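Local coordinates for putative cell adhesion protein (Bacteroides eggerthii, PDB 4GPV), which probably serves as a FimA-like fimbrial subunit that builds adhesive pili on the surface of this human gut bacterium, at residues T81-T92 with N130-F141. Numbering follows the deposited sequence.
Sequences TAAKKAYVVANT and NLWMSGESEVKF
Ala86 and Ser137 exchange two backbone hydrogen bonds, Ala86 N to Ser137 O and Ser137 N to Ala86 O, 2.8 Å each, and Val88 with Gly135 repeats the pattern; Ala90 N to Met133 O is sound, Met133 N to Ala90 O weak. Val139 N adds a bond to Lys84 O. Strands 83-90 and 133-138 thus run antiparallel inside a large mixed sheet that strand 50-56 continues beyond 83-90 and strand 146-169 beyond 133-138. Lys84 and Lys85 form a classic beta bulge opposite Phe55. Two kinks in the Lys85 chain (chi2 -79°, chi3 -78°) turn NZ to the anti lone pair of Glu136 OE2 (2.8 Å), and a water links that oxygen to Tyr87 OH, which also bonds Glu106. The side chains of Asn91 and Asn130 run past one another in opposite directions: Asn130 ND2 meets an in-plane lone pair of Asn91 O (3.0 Å), while Asn91 ND2 reaches Leu131 O from above the carbonyl plane and also Val46 O. Asn48 N bonds Asn91 OD1; Asn48 ND2 bonds Asn130 OD1. An alanine at Asn130, lacking both amide atoms, would probably let Asn91 shift and Asn48 ND2 turn. In CH-pi contacts, Thr92 CG2 sits over the five-membered ring of Trp132, 3.6 Å from its centroid, Thr81 CA over a face of Phe141, and Glu136 CB off-centre against Tyr87.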
# COMPACT_ATOMS: atom_id res chain seq x y z
N THR A 81 -34.11 11.34 6.50
CA THR A 81 -34.14 11.93 5.16
C THR A 81 -33.18 13.13 5.06
O THR A 81 -33.01 13.70 3.96
CB THR A 81 -35.55 12.33 4.78
OG1 THR A 81 -36.11 13.16 5.79
CG2 THR A 81 -36.42 11.12 4.52
N ALA A 82 -32.49 13.45 6.17
CA ALA A 82 -31.47 14.50 6.20
C ALA A 82 -30.10 13.96 5.74
O ALA A 82 -29.21 14.78 5.49
CB ALA A 82 -31.36 15.11 7.58
N ALA A 83 -29.92 12.62 5.60
CA ALA A 83 -28.64 12.06 5.12
C ALA A 83 -28.35 12.56 3.70
O ALA A 83 -29.22 12.49 2.84
CB ALA A 83 -28.68 10.53 5.15
N LYS A 84 -27.11 13.04 3.47
CA LYS A 84 -26.65 13.56 2.17
C LYS A 84 -25.45 12.80 1.60
O LYS A 84 -25.28 12.77 0.38
CB LYS A 84 -26.26 15.03 2.29
CG LYS A 84 -27.46 15.96 2.58
CD LYS A 84 -28.44 16.10 1.41
CE LYS A 84 -27.89 16.85 0.23
NZ LYS A 84 -28.83 16.82 -0.93
N LYS A 85 -24.61 12.22 2.47
CA LYS A 85 -23.40 11.51 2.06
C LYS A 85 -23.23 10.25 2.83
O LYS A 85 -23.47 10.23 4.04
CB LYS A 85 -22.16 12.40 2.29
CG LYS A 85 -21.92 13.50 1.26
CD LYS A 85 -21.26 12.99 -0.03
CE LYS A 85 -19.78 12.73 0.06
NZ LYS A 85 -19.28 12.12 -1.19
N ALA A 86 -22.77 9.18 2.14
CA ALA A 86 -22.44 7.90 2.77
C ALA A 86 -20.98 7.60 2.50
O ALA A 86 -20.52 7.76 1.36
CB ALA A 86 -23.34 6.80 2.20
N TYR A 87 -20.22 7.31 3.56
CA TYR A 87 -18.82 6.90 3.48
C TYR A 87 -18.73 5.50 3.99
O TYR A 87 -19.40 5.14 4.98
CB TYR A 87 -17.96 7.83 4.32
CG TYR A 87 -17.83 9.24 3.80
CD1 TYR A 87 -18.78 10.20 4.10
CD2 TYR A 87 -16.67 9.65 3.15
CE1 TYR A 87 -18.65 11.51 3.64
CE2 TYR A 87 -16.51 10.97 2.73
CZ TYR A 87 -17.50 11.90 2.97
OH TYR A 87 -17.33 13.20 2.56
N VAL A 88 -17.91 4.68 3.31
CA VAL A 88 -17.73 3.27 3.70
C VAL A 88 -16.24 2.99 3.85
O VAL A 88 -15.45 3.34 2.97
CB VAL A 88 -18.39 2.28 2.69
CG1 VAL A 88 -18.12 0.82 3.09
CG2 VAL A 88 -19.90 2.51 2.57
N VAL A 89 -15.87 2.33 4.94
CA VAL A 89 -14.51 1.87 5.17
C VAL A 89 -14.61 0.39 5.44
O VAL A 89 -15.36 -0.00 6.33
CB VAL A 89 -13.75 2.63 6.30
CG1 VAL A 89 -12.35 2.05 6.48
CG2 VAL A 89 -13.67 4.13 6.02
N ALA A 90 -13.88 -0.43 4.69
CA ALA A 90 -13.91 -1.89 4.92
C ALA A 90 -12.61 -2.36 5.55
O ALA A 90 -11.53 -1.81 5.27
CB ALA A 90 -14.09 -2.61 3.58
N ASN A 91 -12.72 -3.41 6.35
CA ASN A 91 -11.63 -4.22 6.89
C ASN A 91 -10.76 -3.52 7.92
O ASN A 91 -9.62 -3.92 8.12
CB ASN A 91 -10.79 -4.80 5.73
CG ASN A 91 -11.56 -5.79 4.90
OD1 ASN A 91 -12.51 -6.42 5.39
ND2 ASN A 91 -11.14 -6.02 3.66
N THR A 92 -11.34 -2.60 8.70
CA THR A 92 -10.58 -2.00 9.81
C THR A 92 -11.07 -2.60 11.17
O THR A 92 -10.57 -2.20 12.21
CB THR A 92 -10.65 -0.48 9.84
OG1 THR A 92 -12.00 -0.02 10.11
CG2 THR A 92 -10.02 0.18 8.59
N ASN A 130 -6.85 -9.32 4.24
CA ASN A 130 -7.46 -8.14 4.88
C ASN A 130 -6.81 -6.90 4.36
O ASN A 130 -5.76 -6.47 4.87
CB ASN A 130 -7.35 -8.21 6.43
CG ASN A 130 -8.21 -7.17 7.11
OD1 ASN A 130 -9.42 -7.35 7.24
ND2 ASN A 130 -7.63 -6.00 7.44
N LEU A 131 -7.44 -6.31 3.34
CA LEU A 131 -6.95 -5.08 2.74
C LEU A 131 -7.95 -3.95 3.00
O LEU A 131 -9.13 -4.12 2.75
CB LEU A 131 -6.71 -5.25 1.21
CG LEU A 131 -5.57 -6.19 0.86
CD1 LEU A 131 -5.61 -6.57 -0.62
CD2 LEU A 131 -4.22 -5.58 1.28
N TRP A 132 -7.47 -2.81 3.51
CA TRP A 132 -8.38 -1.68 3.75
C TRP A 132 -8.91 -1.16 2.43
O TRP A 132 -8.15 -1.05 1.47
CB TRP A 132 -7.65 -0.54 4.48
CG TRP A 132 -7.25 -0.83 5.90
CD1 TRP A 132 -7.68 -1.86 6.69
CD2 TRP A 132 -6.39 -0.03 6.73
NE1 TRP A 132 -7.10 -1.79 7.93
CE2 TRP A 132 -6.32 -0.66 7.99
CE3 TRP A 132 -5.66 1.15 6.52
CZ2 TRP A 132 -5.54 -0.15 9.04
CZ3 TRP A 132 -4.86 1.65 7.55
CH2 TRP A 132 -4.81 1.00 8.80
N MSE A 133 -10.21 -0.84 2.37
CA MSE A 133 -10.88 -0.27 1.21
C MSE A 133 -11.80 0.82 1.66
O MSE A 133 -12.28 0.79 2.81
CB MSE A 133 -11.69 -1.32 0.43
CG MSE A 133 -10.81 -2.42 -0.18
SE MSE A 133 -11.90 -3.81 -0.98
CE MSE A 133 -12.05 -5.03 0.47
N SER A 134 -12.00 1.82 0.82
CA SER A 134 -12.89 2.89 1.20
C SER A 134 -13.58 3.46 -0.03
O SER A 134 -13.13 3.29 -1.16
CB SER A 134 -12.14 3.97 1.98
OG SER A 134 -11.30 4.71 1.11
N GLY A 135 -14.69 4.11 0.20
CA GLY A 135 -15.46 4.72 -0.88
C GLY A 135 -16.52 5.63 -0.32
O GLY A 135 -16.77 5.63 0.88
N GLU A 136 -17.18 6.42 -1.20
CA GLU A 136 -18.21 7.33 -0.71
C GLU A 136 -19.23 7.58 -1.81
O GLU A 136 -18.89 7.46 -2.99
CB GLU A 136 -17.59 8.67 -0.24
CG GLU A 136 -16.99 9.51 -1.36
CD GLU A 136 -16.09 10.65 -0.93
OE1 GLU A 136 -14.93 10.38 -0.57
OE2 GLU A 136 -16.53 11.82 -1.02
N SER A 137 -20.43 8.00 -1.42
CA SER A 137 -21.47 8.29 -2.40
C SER A 137 -22.43 9.32 -1.87
O SER A 137 -22.63 9.42 -0.65
CB SER A 137 -22.22 7.00 -2.73
OG SER A 137 -23.35 7.21 -3.57
N GLU A 138 -23.07 10.05 -2.80
CA GLU A 138 -24.16 10.95 -2.47
C GLU A 138 -25.41 10.11 -2.12
O GLU A 138 -25.58 9.00 -2.66
CB GLU A 138 -24.45 11.91 -3.65
CG GLU A 138 -25.26 13.13 -3.22
CD GLU A 138 -25.62 14.16 -4.28
OE1 GLU A 138 -25.45 13.86 -5.49
OE2 GLU A 138 -26.11 15.25 -3.90
N VAL A 139 -26.23 10.59 -1.20
CA VAL A 139 -27.49 9.96 -0.79
C VAL A 139 -28.62 10.78 -1.40
O VAL A 139 -28.66 11.99 -1.16
CB VAL A 139 -27.60 9.84 0.74
CG1 VAL A 139 -28.96 9.28 1.15
CG2 VAL A 139 -26.47 8.97 1.30
N LYS A 140 -29.53 10.15 -2.16
CA LYS A 140 -30.65 10.86 -2.80
C LYS A 140 -31.99 10.22 -2.46
O LYS A 140 -32.13 9.00 -2.58
CB LYS A 140 -30.48 10.89 -4.33
CG LYS A 140 -29.34 11.79 -4.79
CD LYS A 140 -29.41 12.10 -6.28
CE LYS A 140 -28.65 11.12 -7.15
NZ LYS A 140 -28.86 11.40 -8.60
N PHE A 141 -32.94 11.03 -1.99
CA PHE A 141 -34.28 10.56 -1.60
C PHE A 141 -35.37 11.00 -2.58
O PHE A 141 -36.41 10.33 -2.65
CB PHE A 141 -34.64 11.09 -0.20
CG PHE A 141 -33.88 10.42 0.91
CD1 PHE A 141 -34.32 9.21 1.45
CD2 PHE A 141 -32.74 11.00 1.45
CE1 PHE A 141 -33.62 8.59 2.49
CE2 PHE A 141 -32.05 10.39 2.50
CZ PHE A 141 -32.49 9.18 3.01
O HOH W 1 -15.60 13.90 0.57